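Local coordinates for protein hydroxylacyl-CoA dehydrogenase (Streptomyces coelicolor, PDB 5BKA) that probably takes part in the biosynthesis of the polyketide antibiotic actinorhodin, as a noncanonical member of the NTF2-like superfamily, at residues I74-W79 / V101-A106; F113-L118 / V138-V143; G41-S46 / A60-F65; D81-S86 / A95-L100. One frame throughout, in Å; residues are numbered along the deposited sequence.

Contact 1: residues I74-W79 / V101-A106; sequences IQRRHW and VLTVHA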
loop_
_atom_site.group_PDB
_atom_site.type_symbol
_atom_site.label_atom_id
_atom_site.label_comp_id
_atom_site.label_asym_id
_atom_site.label_seq_id
_atom_site.Cartn_x
_atom_site.Cartn_y
_atom_site.Cartn_z
ATOM N N ILE B 74 -12.806 -16.730 7.651
ATOM C CA ILE B 74 -11.597 -15.932 7.845
ATOM C C ILE B 74 -10.983 -15.721 6.469
ATOM O O ILE B 74 -10.799 -16.676 5.706
ATOM C CB ILE B 74 -10.526 -16.604 8.753
ATOM C CG1 ILE B 74 -10.995 -17.257 10.059
ATOM C CG2 ILE B 74 -9.543 -15.605 9.234
ATOM C CD1 ILE B 74 -11.426 -16.308 11.210
ATOM N N GLN B 75 -10.629 -14.485 6.160
ATOM C CA GLN B 75 -9.777 -14.177 5.022
ATOM C C GLN B 75 -8.726 -13.203 5.541
ATOM O O GLN B 75 -9.055 -12.089 5.973
ATOM C CB GLN B 75 -10.550 -13.591 3.831
ATOM C CG GLN B 75 -9.654 -13.119 2.692
ATOM C CD GLN B 75 -8.867 -14.249 2.049
ATOM O OE1 GLN B 75 -9.437 -15.164 1.443
ATOM N NE2 GLN B 75 -7.544 -14.182 2.165
ATOM N N ARG B 76 -7.461 -13.609 5.480
ATOM C CA ARG B 76 -6.392 -12.764 5.985
ATOM C C ARG B 76 -5.757 -11.977 4.844
ATOM O O ARG B 76 -5.716 -12.432 3.701
ATOM C CB ARG B 76 -5.327 -13.586 6.715
ATOM C CG ARG B 76 -5.792 -14.131 8.061
ATOM C CD ARG B 76 -4.613 -14.352 8.997
ATOM N NE ARG B 76 -4.809 -13.699 10.287
ATOM C CZ ARG B 76 -3.823 -13.364 11.114
ATOM N NH1 ARG B 76 -2.565 -13.620 10.787
ATOM N NH2 ARG B 76 -4.096 -12.773 12.269
ATOM N N ARG B 77 -5.269 -10.781 5.168
ATOM C CA ARG B 77 -4.568 -9.940 4.207
ATOM C C ARG B 77 -3.364 -9.319 4.895
ATOM O O ARG B 77 -3.503 -8.698 5.954
ATOM C CB ARG B 77 -5.482 -8.840 3.650
ATOM C CG ARG B 77 -6.719 -9.350 2.923
ATOM C CD ARG B 77 -6.369 -9.974 1.578
ATOM N NE ARG B 77 -7.546 -10.542 0.927
ATOM C CZ ARG B 77 -7.506 -11.489 -0.004
ATOM N NH1 ARG B 77 -6.343 -11.985 -0.406
ATOM N NH2 ARG B 77 -8.633 -11.941 -0.536
ATOM N N HIS B 78 -2.191 -9.490 4.294
ATOM C CA HIS B 78 -0.942 -8.950 4.821
ATOM C C HIS B 78 -0.541 -7.754 3.961
ATOM O O HIS B 78 0.093 -7.913 2.915
ATOM C CB HIS B 78 0.147 -10.017 4.832
ATOM C CG HIS B 78 -0.096 -11.122 5.812
ATOM N ND1 HIS B 78 -1.075 -12.074 5.633
ATOM C CD2 HIS B 78 0.519 -11.429 6.979
ATOM C CE1 HIS B 78 -1.056 -12.919 6.649
ATOM N NE2 HIS B 78 -0.098 -12.549 7.480
ATOM N N TRP B 79 -0.901 -6.557 4.418
ATOM C CA TRP B 79 -0.562 -5.330 3.712
ATOM C C TRP B 79 0.875 -4.921 4.013
ATOM O O TRP B 79 1.342 -5.054 5.145
ATOM C CB TRP B 79 -1.518 -4.205 4.116
ATOM C CG TRP B 79 -2.827 -4.247 3.394
ATOM C CD1 TRP B 79 -3.646 -5.328 3.244
ATOM C CD2 TRP B 79 -3.469 -3.161 2.718
ATOM N NE1 TRP B 79 -4.757 -4.982 2.517
ATOM C CE2 TRP B 79 -4.672 -3.657 2.180
ATOM C CE3 TRP B 79 -3.143 -1.816 2.516
ATOM C CZ2 TRP B 79 -5.548 -2.858 1.449
ATOM C CZ3 TRP B 79 -4.013 -1.024 1.789
ATOM C CH2 TRP B 79 -5.202 -1.547 1.266
ATOM N N VAL B 101 -1.672 -6.684 9.388
ATOM C CA VAL B 101 -2.474 -7.871 9.129
ATOM C C VAL B 101 -3.945 -7.516 9.284
ATOM O O VAL B 101 -4.349 -6.903 10.280
ATOM C CB VAL B 101 -2.078 -9.019 10.071
ATOM C CG1 VAL B 101 -2.915 -10.255 9.781
ATOM C CG2 VAL B 101 -0.594 -9.326 9.931
ATOM N N LEU B 102 -4.741 -7.891 8.291
ATOM C CA LEU B 102 -6.189 -7.750 8.329
ATOM C C LEU B 102 -6.799 -9.135 8.485
ATOM O O LEU B 102 -6.376 -10.081 7.814
ATOM C CB LEU B 102 -6.712 -7.080 7.055
ATOM C CG LEU B 102 -6.715 -5.552 6.954
ATOM C CD1 LEU B 102 -5.304 -4.974 6.982
ATOM C CD2 LEU B 102 -7.444 -5.115 5.691
ATOM N N THR B 103 -7.771 -9.258 9.383
ATOM C CA THR B 103 -8.536 -10.490 9.550
ATOM C C THR B 103 -9.987 -10.178 9.215
ATOM O O THR B 103 -10.658 -9.451 9.956
ATOM C CB THR B 103 -8.394 -11.044 10.967
ATOM O OG1 THR B 103 -7.011 -11.304 11.240
ATOM C CG2 THR B 103 -9.186 -12.336 11.121
ATOM N N VAL B 104 -10.470 -10.725 8.104
ATOM C CA VAL B 104 -11.811 -10.445 7.606
ATOM C C VAL B 104 -12.709 -11.615 7.972
ATOM O O VAL B 104 -12.441 -12.760 7.590
ATOM C CB VAL B 104 -11.811 -10.204 6.090
ATOM C CG1 VAL B 104 -13.222 -9.916 5.607
ATOM C CG2 VAL B 104 -10.873 -9.061 5.736
ATOM N N HIS B 105 -13.773 -11.329 8.712
ATOM C CA HIS B 105 -14.719 -12.348 9.134
ATOM C C HIS B 105 -15.916 -12.398 8.195
ATOM O O HIS B 105 -16.354 -11.365 7.681
ATOM C CB HIS B 105 -15.158 -12.104 10.574
ATOM C CG HIS B 105 -14.018 -12.130 11.538
ATOM N ND1 HIS B 105 -13.418 -13.303 11.941
ATOM C CD2 HIS B 105 -13.353 -11.131 12.163
ATOM C CE1 HIS B 105 -12.435 -13.026 12.778
ATOM N NE2 HIS B 105 -12.378 -11.715 12.936
ATOM N N ALA B 106 -16.429 -13.608 7.966
ATOM C CA ALA B 106 -17.576 -13.803 7.087
ATOM C C ALA B 106 -18.737 -12.899 7.482
ATOM O O ALA B 106 -19.130 -12.847 8.649
ATOM C CB ALA B 106 -18.013 -15.272 7.121
#

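Contact 2: residues F113-L118 / V138-V143; sequences FGPSCL and VTHDHV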
loop_
_atom_site.group_PDB
_atom_site.type_symbol
_atom_site.label_atom_id
_atom_site.label_comp_id
_atom_site.label_asym_id
_atom_site.label_seq_id
_atom_site.Cartn_x
_atom_site.Cartn_y
_atom_site.Cartn_z
ATOM N N PHE B 113 -7.990 -5.570 12.866
ATOM C CA PHE B 113 -6.610 -5.264 12.505
ATOM C C PHE B 113 -5.609 -5.708 13.571
ATOM O O PHE B 113 -5.934 -5.809 14.756
ATOM C CB PHE B 113 -6.445 -3.754 12.282
ATOM C CG PHE B 113 -7.290 -3.200 11.168
ATOM C CD1 PHE B 113 -6.787 -3.127 9.885
ATOM C CD2 PHE B 113 -8.587 -2.757 11.401
ATOM C CE1 PHE B 113 -7.544 -2.623 8.852
ATOM C CE2 PHE B 113 -9.362 -2.250 10.360
ATOM C CZ PHE B 113 -8.832 -2.184 9.082
ATOM N N GLY B 114 -4.377 -5.965 13.140
ATOM C CA GLY B 114 -3.334 -6.378 14.048
ATOM C C GLY B 114 -2.858 -7.773 13.704
ATOM O O GLY B 114 -3.631 -8.617 13.244
ATOM N N PRO B 115 -1.562 -8.040 13.902
ATOM C CA PRO B 115 -0.632 -7.043 14.435
ATOM C C PRO B 115 -0.066 -6.079 13.387
ATOM O O PRO B 115 -0.165 -6.330 12.182
ATOM C CB PRO B 115 0.482 -7.906 15.020
ATOM C CG PRO B 115 0.508 -9.105 14.122
ATOM C CD PRO B 115 -0.909 -9.342 13.669
ATOM N N SER B 116 0.496 -4.971 13.861
ATOM C CA SER B 116 1.327 -4.097 13.044
ATOM C C SER B 116 2.769 -4.564 13.190
ATOM O O SER B 116 3.249 -4.764 14.310
ATOM C CB SER B 116 1.169 -2.639 13.486
ATOM O OG SER B 116 2.096 -1.777 12.847
ATOM N N CYS B 117 3.455 -4.757 12.066
ATOM C CA CYS B 117 4.731 -5.457 12.075
ATOM C C CYS B 117 5.786 -4.718 11.265
ATOM O O CYS B 117 5.483 -3.917 10.376
ATOM C CB CYS B 117 4.598 -6.886 11.518
ATOM S SG CYS B 117 3.105 -7.771 12.003
ATOM N N LEU B 118 7.041 -5.018 11.590
ATOM C CA LEU B 118 8.191 -4.696 10.758
ATOM C C LEU B 118 8.675 -5.989 10.117
ATOM O O LEU B 118 8.823 -7.005 10.802
ATOM C CB LEU B 118 9.314 -4.060 11.581
ATOM C CG LEU B 118 9.216 -2.570 11.918
ATOM C CD1 LEU B 118 10.451 -2.116 12.678
ATOM C CD2 LEU B 118 9.037 -1.746 10.660
ATOM N N VAL B 138 10.105 -11.149 11.391
ATOM C CA VAL B 138 8.945 -10.306 11.657
ATOM C C VAL B 138 8.918 -9.963 13.139
ATOM O O VAL B 138 8.970 -10.857 13.992
ATOM C CB VAL B 138 7.637 -10.995 11.231
ATOM C CG1 VAL B 138 6.447 -10.082 11.486
ATOM C CG2 VAL B 138 7.703 -11.402 9.765
ATOM N N THR B 139 8.845 -8.669 13.441
ATOM C CA THR B 139 8.671 -8.181 14.800
ATOM C C THR B 139 7.324 -7.479 14.921
ATOM O O THR B 139 6.779 -6.978 13.935
ATOM C CB THR B 139 9.798 -7.221 15.201
ATOM O OG1 THR B 139 9.818 -6.102 14.306
ATOM C CG2 THR B 139 11.143 -7.929 15.152
ATOM N N HIS B 140 6.795 -7.441 16.139
ATOM C CA HIS B 140 5.473 -6.887 16.402
ATOM C C HIS B 140 5.622 -5.546 17.105
ATOM O O HIS B 140 6.346 -5.438 18.101
ATOM C CB HIS B 140 4.637 -7.845 17.253
ATOM C CG HIS B 140 4.455 -9.198 16.636
ATOM N ND1 HIS B 140 4.017 -9.372 15.341
ATOM C CD2 HIS B 140 4.649 -10.440 17.137
ATOM C CE1 HIS B 140 3.950 -10.663 15.070
ATOM N NE2 HIS B 140 4.328 -11.333 16.143
ATOM N N ASP B 141 4.929 -4.530 16.583
ATOM C CA ASP B 141 5.089 -3.175 17.103
ATOM C C ASP B 141 4.577 -3.047 18.532
ATOM O O ASP B 141 5.037 -2.172 19.274
ATOM C CB ASP B 141 4.376 -2.176 16.191
ATOM C CG ASP B 141 5.121 -1.936 14.891
ATOM O OD1 ASP B 141 6.343 -2.193 14.844
ATOM O OD2 ASP B 141 4.486 -1.488 13.911
ATOM N N HIS B 142 3.636 -3.896 18.937
ATOM C CA HIS B 142 3.093 -3.850 20.287
ATOM C C HIS B 142 3.914 -4.657 21.285
ATOM O O HIS B 142 3.612 -4.627 22.482
ATOM C CB HIS B 142 1.642 -4.343 20.292
ATOM C CG HIS B 142 1.492 -5.795 19.965
ATOM N ND1 HIS B 142 1.643 -6.292 18.689
ATOM C CD2 HIS B 142 1.195 -6.859 20.749
ATOM C CE1 HIS B 142 1.451 -7.599 18.701
ATOM N NE2 HIS B 142 1.177 -7.968 19.939
ATOM N N VAL B 143 4.941 -5.366 20.829
ATOM C CA VAL B 143 5.800 -6.131 21.725
ATOM C C VAL B 143 7.077 -5.351 22.008
ATOM O O VAL B 143 7.864 -5.086 21.099
ATOM C CB VAL B 143 6.127 -7.519 21.143
ATOM C CG1 VAL B 143 7.119 -8.249 22.037
ATOM C CG2 VAL B 143 4.856 -8.335 20.970
HETATM O O HOH W 1 0.378 -4.705 16.705
HETATM O O HOH W 2 5.215 -1.540 11.222
#

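Contact 3: residues G41-S46 / A60-F65; sequences GEFRHS and AVLEDF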
loop_
_atom_site.group_PDB
_atom_site.type_symbol
_atom_site.label_atom_id
_atom_site.label_comp_id
_atom_site.label_asym_id
_atom_site.label_seq_id
_atom_site.Cartn_x
_atom_site.Cartn_y
_atom_site.Cartn_z
ATOM N N GLY B 41 15.655 -21.347 3.168
ATOM C CA GLY B 41 14.947 -20.168 3.627
ATOM C C GLY B 41 14.741 -20.113 5.121
ATOM O O GLY B 41 14.475 -21.133 5.757
ATOM N N GLU B 42 14.863 -18.918 5.685
ATOM C CA GLU B 42 14.760 -18.697 7.118
ATOM C C GLU B 42 13.558 -17.798 7.375
ATOM O O GLU B 42 13.444 -16.723 6.776
ATOM C CB GLU B 42 16.063 -18.056 7.609
ATOM C CG GLU B 42 16.216 -17.851 9.094
ATOM C CD GLU B 42 17.590 -18.250 9.576
ATOM O OE1 GLU B 42 17.980 -17.831 10.681
ATOM O OE2 GLU B 42 18.279 -18.991 8.845
ATOM N N PHE B 43 12.664 -18.226 8.262
ATOM C CA PHE B 43 11.455 -17.463 8.561
ATOM C C PHE B 43 11.185 -17.471 10.058
ATOM O O PHE B 43 10.929 -18.533 10.638
ATOM C CB PHE B 43 10.253 -18.026 7.799
ATOM C CG PHE B 43 8.964 -17.343 8.122
ATOM C CD1 PHE B 43 8.796 -15.996 7.857
ATOM C CD2 PHE B 43 7.912 -18.049 8.673
ATOM C CE1 PHE B 43 7.600 -15.358 8.147
ATOM C CE2 PHE B 43 6.711 -17.421 8.966
ATOM C CZ PHE B 43 6.554 -16.069 8.702
ATOM N N ARG B 44 11.212 -16.293 10.680
ATOM C CA ARG B 44 10.864 -16.134 12.092
ATOM C C ARG B 44 9.502 -15.449 12.175
ATOM O O ARG B 44 9.391 -14.240 11.953
ATOM C CB ARG B 44 11.935 -15.345 12.836
ATOM C CG ARG B 44 11.731 -15.312 14.339
ATOM C CD ARG B 44 13.039 -15.476 15.094
ATOM N NE ARG B 44 12.822 -15.990 16.444
ATOM C CZ ARG B 44 13.748 -16.006 17.396
ATOM N NH1 ARG B 44 14.962 -15.532 17.151
ATOM N NH2 ARG B 44 13.460 -16.494 18.595
ATOM N N HIS B 45 8.469 -16.234 12.493
ATOM C CA HIS B 45 7.115 -15.693 12.593
ATOM C C HIS B 45 6.992 -14.710 13.749
ATOM O O HIS B 45 6.291 -13.697 13.638
ATOM C CB HIS B 45 6.114 -16.837 12.759
ATOM C CG HIS B 45 4.741 -16.526 12.249
ATOM N ND1 HIS B 45 4.308 -16.910 10.998
ATOM C CD2 HIS B 45 3.700 -15.878 12.825
ATOM C CE1 HIS B 45 3.062 -16.507 10.824
ATOM N NE2 HIS B 45 2.670 -15.879 11.917
ATOM N N SER B 46 7.665 -14.990 14.864
ATOM C CA SER B 46 7.545 -14.184 16.072
ATOM C C SER B 46 8.715 -14.513 16.985
ATOM O O SER B 46 9.239 -15.630 16.928
ATOM C CB SER B 46 6.213 -14.460 16.787
ATOM O OG SER B 46 5.799 -13.343 17.552
ATOM N N ALA B 60 5.302 -25.962 6.848
ATOM C CA ALA B 60 4.741 -26.534 8.068
ATOM C C ALA B 60 4.307 -25.442 9.034
ATOM O O ALA B 60 3.213 -25.504 9.606
ATOM C CB ALA B 60 5.761 -27.462 8.728
ATOM N N VAL B 61 5.166 -24.440 9.240
ATOM C CA VAL B 61 4.839 -23.333 10.137
ATOM C C VAL B 61 3.574 -22.618 9.672
ATOM O O VAL B 61 2.723 -22.231 10.484
ATOM C CB VAL B 61 6.034 -22.367 10.243
ATOM C CG1 VAL B 61 5.570 -20.956 10.556
ATOM C CG2 VAL B 61 7.016 -22.856 11.294
ATOM N N LEU B 62 3.422 -22.450 8.358
ATOM C CA LEU B 62 2.263 -21.731 7.840
ATOM C C LEU B 62 0.971 -22.503 8.080
ATOM O O LEU B 62 -0.041 -21.915 8.478
ATOM C CB LEU B 62 2.444 -21.452 6.349
ATOM C CG LEU B 62 3.567 -20.496 5.959
ATOM C CD1 LEU B 62 3.713 -20.427 4.448
ATOM C CD2 LEU B 62 3.333 -19.109 6.541
ATOM N N GLU B 63 0.981 -23.816 7.827
ATOM C CA GLU B 63 -0.177 -24.652 8.132
ATOM C C GLU B 63 -0.572 -24.576 9.603
ATOM O O GLU B 63 -1.765 -24.500 9.923
ATOM C CB GLU B 63 0.103 -26.095 7.720
ATOM C CG GLU B 63 -0.472 -26.451 6.364
ATOM C CD GLU B 63 0.082 -27.745 5.809
ATOM O OE1 GLU B 63 -0.258 -28.816 6.349
ATOM O OE2 GLU B 63 0.872 -27.684 4.844
ATOM N N ASP B 64 0.407 -24.614 10.514
ATOM C CA ASP B 64 0.085 -24.683 11.938
ATOM C C ASP B 64 -0.575 -23.396 12.420
ATOM O O ASP B 64 -1.649 -23.428 13.033
ATOM C CB ASP B 64 1.339 -24.980 12.761
ATOM C CG ASP B 64 1.007 -25.375 14.191
ATOM O OD1 ASP B 64 0.596 -24.495 14.973
ATOM O OD2 ASP B 64 1.150 -26.566 14.530
ATOM N N PHE B 65 0.051 -22.249 12.150
ATOM C CA PHE B 65 -0.555 -20.969 12.498
ATOM C C PHE B 65 -1.850 -20.725 11.736
ATOM O O PHE B 65 -2.594 -19.796 12.072
ATOM C CB PHE B 65 0.430 -19.827 12.227
ATOM C CG PHE B 65 1.518 -19.695 13.262
ATOM C CD1 PHE B 65 2.849 -19.628 12.879
ATOM C CD2 PHE B 65 1.211 -19.630 14.613
ATOM C CE1 PHE B 65 3.854 -19.507 13.822
ATOM C CE2 PHE B 65 2.213 -19.505 15.562
ATOM C CZ PHE B 65 3.535 -19.444 15.164
#

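Contact 4: residues D81-S86 / A95-L100; sequences DHTALS and ATSYCL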
loop_
_atom_site.group_PDB
_atom_site.type_symbol
_atom_site.label_atom_id
_atom_site.label_comp_id
_atom_site.label_asym_id
_atom_site.label_seq_id
_atom_site.Cartn_x
_atom_site.Cartn_y
_atom_site.Cartn_z
ATOM N N ASP B 81 3.949 -1.722 3.370
ATOM C CA ASP B 81 4.092 -0.293 3.121
ATOM C C ASP B 81 5.518 0.148 3.414
ATOM O O ASP B 81 6.197 -0.427 4.269
ATOM C CB ASP B 81 3.119 0.529 3.972
ATOM C CG ASP B 81 2.723 1.834 3.309
ATOM O OD1 ASP B 81 2.016 1.785 2.283
ATOM O OD2 ASP B 81 3.118 2.907 3.810
ATOM N N HIS B 82 5.945 1.193 2.702
ATOM C CA HIS B 82 7.214 1.881 2.958
ATOM C C HIS B 82 8.401 0.919 2.916
ATOM O O HIS B 82 9.231 0.880 3.825
ATOM C CB HIS B 82 7.165 2.634 4.289
ATOM C CG HIS B 82 6.399 3.917 4.225
ATOM N ND1 HIS B 82 6.365 4.709 3.099
ATOM C CD2 HIS B 82 5.634 4.545 5.150
ATOM C CE1 HIS B 82 5.615 5.772 3.332
ATOM N NE2 HIS B 82 5.157 5.695 4.568
ATOM N N THR B 83 8.470 0.133 1.846
ATOM C CA THR B 83 9.639 -0.704 1.613
ATOM C C THR B 83 10.876 0.169 1.450
ATOM O O THR B 83 10.856 1.168 0.725
ATOM C CB THR B 83 9.426 -1.571 0.371
ATOM O OG1 THR B 83 8.328 -2.465 0.592
ATOM C CG2 THR B 83 10.675 -2.382 0.059
ATOM N N ALA B 84 11.953 -0.199 2.143
ATOM C CA ALA B 84 13.216 0.529 2.079
ATOM C C ALA B 84 14.328 -0.466 1.791
ATOM O O ALA B 84 14.521 -1.419 2.552
ATOM C CB ALA B 84 13.487 1.286 3.383
ATOM N N LEU B 85 15.056 -0.246 0.698
ATOM C CA LEU B 85 16.076 -1.166 0.221
ATOM C C LEU B 85 17.477 -0.596 0.392
ATOM O O LEU B 85 17.680 0.618 0.469
ATOM C CB LEU B 85 15.850 -1.514 -1.254
ATOM C CG LEU B 85 14.462 -1.991 -1.674
ATOM C CD1 LEU B 85 14.401 -2.147 -3.184
ATOM C CD2 LEU B 85 14.116 -3.298 -0.983
ATOM N N SER B 86 18.444 -1.506 0.461
ATOM C CA SER B 86 19.856 -1.171 0.575
ATOM C C SER B 86 20.656 -2.402 0.170
ATOM O O SER B 86 20.191 -3.537 0.327
ATOM C CB SER B 86 20.236 -0.714 1.988
ATOM O OG SER B 86 20.002 -1.739 2.935
ATOM N N ALA B 95 15.827 -5.642 2.998
ATOM C CA ALA B 95 14.555 -4.947 2.855
ATOM C C ALA B 95 13.853 -4.840 4.200
ATOM O O ALA B 95 13.785 -5.818 4.954
ATOM C CB ALA B 95 13.649 -5.641 1.836
ATOM N N THR B 96 13.342 -3.648 4.498
ATOM C CA THR B 96 12.536 -3.409 5.689
ATOM C C THR B 96 11.223 -2.768 5.266
ATOM O O THR B 96 11.225 -1.728 4.600
ATOM C CB THR B 96 13.265 -2.509 6.690
ATOM O OG1 THR B 96 14.494 -3.127 7.089
ATOM C CG2 THR B 96 12.400 -2.279 7.923
ATOM N N SER B 97 10.109 -3.382 5.653
ATOM C CA SER B 97 8.786 -2.904 5.282
ATOM C C SER B 97 7.868 -2.910 6.493
ATOM O O SER B 97 8.036 -3.709 7.419
ATOM C CB SER B 97 8.164 -3.760 4.168
ATOM O OG SER B 97 9.046 -3.887 3.069
ATOM N N TYR B 98 6.898 -2.003 6.478
ATOM C CA TYR B 98 5.776 -2.088 7.397
ATOM C C TYR B 98 4.831 -3.182 6.925
ATOM O O TYR B 98 4.681 -3.423 5.724
ATOM C CB TYR B 98 5.015 -0.762 7.471
ATOM C CG TYR B 98 5.791 0.415 8.024
ATOM C CD1 TYR B 98 7.036 0.249 8.615
ATOM C CD2 TYR B 98 5.269 1.700 7.949
ATOM C CE1 TYR B 98 7.737 1.331 9.118
ATOM C CE2 TYR B 98 5.959 2.783 8.444
ATOM C CZ TYR B 98 7.191 2.597 9.029
ATOM O OH TYR B 98 7.874 3.682 9.522
ATOM N N CYS B 99 4.182 -3.842 7.877
ATOM C CA CYS B 99 3.138 -4.796 7.540
ATOM C C CYS B 99 1.995 -4.667 8.533
ATOM O O CYS B 99 2.216 -4.514 9.736
ATOM C CB CYS B 99 3.666 -6.240 7.530
ATOM S SG CYS B 99 2.384 -7.515 7.353
ATOM N N LEU B 100 0.771 -4.747 8.018
ATOM C CA LEU B 100 -0.438 -4.679 8.828
ATOM C C LEU B 100 -1.329 -5.842 8.424
ATOM O O LEU B 100 -1.693 -5.970 7.249
ATOM C CB LEU B 100 -1.171 -3.344 8.645
ATOM C CG LEU B 100 -2.507 -3.180 9.382
ATOM C CD1 LEU B 100 -2.323 -3.244 10.894
ATOM C CD2 LEU B 100 -3.195 -1.882 8.981
#

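Contact 1: residues I74-W79 / V101-A106
Val101 and Thr103 share the side chain of Arg76 on one face of an antiparallel strand pair. Val101 CG1 lies 3.4 Å above the plane of the Arg76 guanidinium, over its centre. The arginine chain bends at chi3 (128°), and its guanidinium ends up beside Thr103. The side chains of Arg76 and Thr103 point the same way. Arg76 NE and NH2 both reach Thr103 OG1 at 3.4 Å, in two weak, bent hydrogen bonds. Val101 divides its methyls between two partners. CG1, anti to the backbone N (chi1 -180°), goes to the guanidinium, and CG2 comes to 3.8 Å from His78 CD2. The row ends with Ile74, whose CD1 is 3.7 Å from His105 ND1. The two imidazoles have polar partners elsewhere, Asp26 for His78 and Glu112 for His105.

Gln75, Arg77, Leu102 and Val104 line the other face. Leu102 CD1 sits over a face of the Trp79 ring, 4.1 Å from Trp79 CD1. Gln75 NE2 lies over the Arg77 guanidinium and gives a hydrogen bond to Arg76 O (3.0 Å). Asp26 O also takes a bond from Gln75 NE2. Backbone bonds join Gln75 with Val104 and Arg77 with Leu102, the shortest being Leu102 N to Arg77 O at 2.8 Å.

The strands are thus held mainly by backbone bonds and apolar contact, with only weak side-chain bonds and no salt bridge between them. Arg77 instead makes its salt bridge to Asp141 of a neighbouring subunit, so this end of the hairpin also takes part in the subunit interface.

Contact 2: residues F113-L118 / V138-V143
Asp141, Leu118 and Ser116 bury the most surface here, and Asp141 meets both of the others. Asp141 N bonds to Ser116 O at 2.8 Å, nearly straight at 171°. In return Ser116 OG donates to Asp141 OD2 at 2.6 Å, on the anti side and 24° out of the carboxylate plane. With OG anti to the backbone N (chi1 172°), the serine hydroxyl is placed against the carboxylate. A water also donates to Asp141 OD2. Asp141 OD1 makes a salt bridge to Arg77 of a neighbouring subunit. Were this aspartate an alanine, the Ser116 hydroxyl and that arginine would probably be left without their carboxylate partner.

Leu118 crosses Asp141 at about a right angle, with CG 4.1 Å from Asp141 OD1. Its CB packs on Thr139 OG1 at 3.4 Å, while its backbone exchanges two hydrogen bonds with Thr139. Cys117 SG meets the His140 ring at its edge, 3.8 Å from His140 ND1, a nitrogen buried here with no partner in the model. Pro115, after a cis peptide bond, sets CG against the same ring. A second water links Ser116 N to His142 ND1.

Strand 132-140 ends at His140, and a type I turn from there to Val143 carries the chain off. Strand 112-124 lies between strands 132-140 and 93-105 in the sheet. On the far side of strand 132-140, Val138 pairs with Arg44 of strand 41-44.

Contact 3: residues G41-S46 / A60-F65
His45 and Phe65 are brought together by different first torsions. In His45, CG stands anti to the backbone N (chi1 -153°) and the imidazole reaches out to the helix. In Phe65, CG stands anti to the carbonyl carbon (chi1 -77°) and the phenyl ring swings back to meet it. The two side chains slide past each other in opposite directions and stack face to face. Their centroids are 4.2 Å apart and their planes meet at 30°, so the stack is tilted. Phe65 CD1 lies 3.5 Å above the imidazole plane, over its centre. The shortest approach is 3.5 Å, from Phe65 CE1 to His45 CG. Replacing the imidazole of His45 by a methyl, as in an alanine, would probably leave that face of the Phe65 ring uncovered and the ring less restrained.

Val61, one helical turn before Phe65, packs beside the stack, against Phe43. Its CG1 touches the edge of the Phe43 ring, 4.0 Å from Phe43 CE2, and stands 4.3 Å from His45 ND1. Leu62 CD2 approaches the same ring atom, Phe43 CE2, more loosely at 4.5 Å. The backbone N of His45 lies above one face of the Phe43 ring. No hydrogen bond crosses between the segments; the join is made of rings and aliphatic carbons.

Helix 54-67 is therefore packed against strand 41-44 and the loop that follows it. Helix 30-35 adds Tyr33 against both Phe43 and Leu62. Strand 52-53 pairs with strand 41-44 and brings Ala52 to Val61, while strand 132-140 runs along the other edge of strand 41-44.

Contact 4: residues D81-S86 / A95-L100
Asp81 and Tyr98 exchange two backbone hydrogen bonds, as do Ala84 and Thr96, but the register slips by one residue between these antiparallel pairs in a beta bulge, where His82 has a left-handed backbone conformation (phi 56°, psi 50°).

Within the bulge, Thr83 and Ser97 share a hydrogen bond between their hydroxyls, with Thr83 OG1 2.9 Å from Ser97 OG. Both oxygens lie anti to their own carbonyl carbons (chi1 -63° in Thr83). His82 meets Tyr98 with CD2 3.7 Å from Tyr98 CE2, and this tyrosine carbon lies at the imidazole edge, close to its plane. The two planes stand nearly perpendicular, the rings meeting obliquely. His82 CB sits over one face of the tyrosine, off toward its rim, while Asp81 OD2 lies 3.3 Å above the centre of the imidazole. Farther along, Leu85 CD2 rests on Ala95 CB at 3.7 Å, with helix 10-26 behind them.

Several polar groups here look outward to a neighbouring subunit. Tyr98 OH bonds to Asp26 of that subunit, and Asp81 OD2 to the backbone N of its Phe80. No donor of the opposite strand meets His82 O, while Thr96 O takes Ala84 N. Both oxygens, which cannot bond to each other, also accept from Gln23 NE2 of the neighbouring subunit. By leaving His82 O without a mate across the strand pair, the bulge probably makes it available to the subunit interface.

Overall arrangement
The contacts follow one twisted sheet with helices packed on it, as in the NTF2-like fold. Contacts 1 and 4 lie along the same hairpin, centres about 20 Å apart, and meet where Trp79 O approaches Leu100 N (2.9 Å). Contact 2 adjoins both: Val101 O is 3.0 Å from Gly114 N, and Cys117 N lies close to Cys99 O. Contact 3 joins through Val138 N to Arg44 O (3.2 Å) and lies across the chain's centre from contact 4, their centres about 20 Å apart. Between subunits, Arg77 of contact 1 in one copy pairs with Asp141 of contact 2 in another. Relatives of this fold often hold ligands between sheet and helices; no ligand lies in these four contacts.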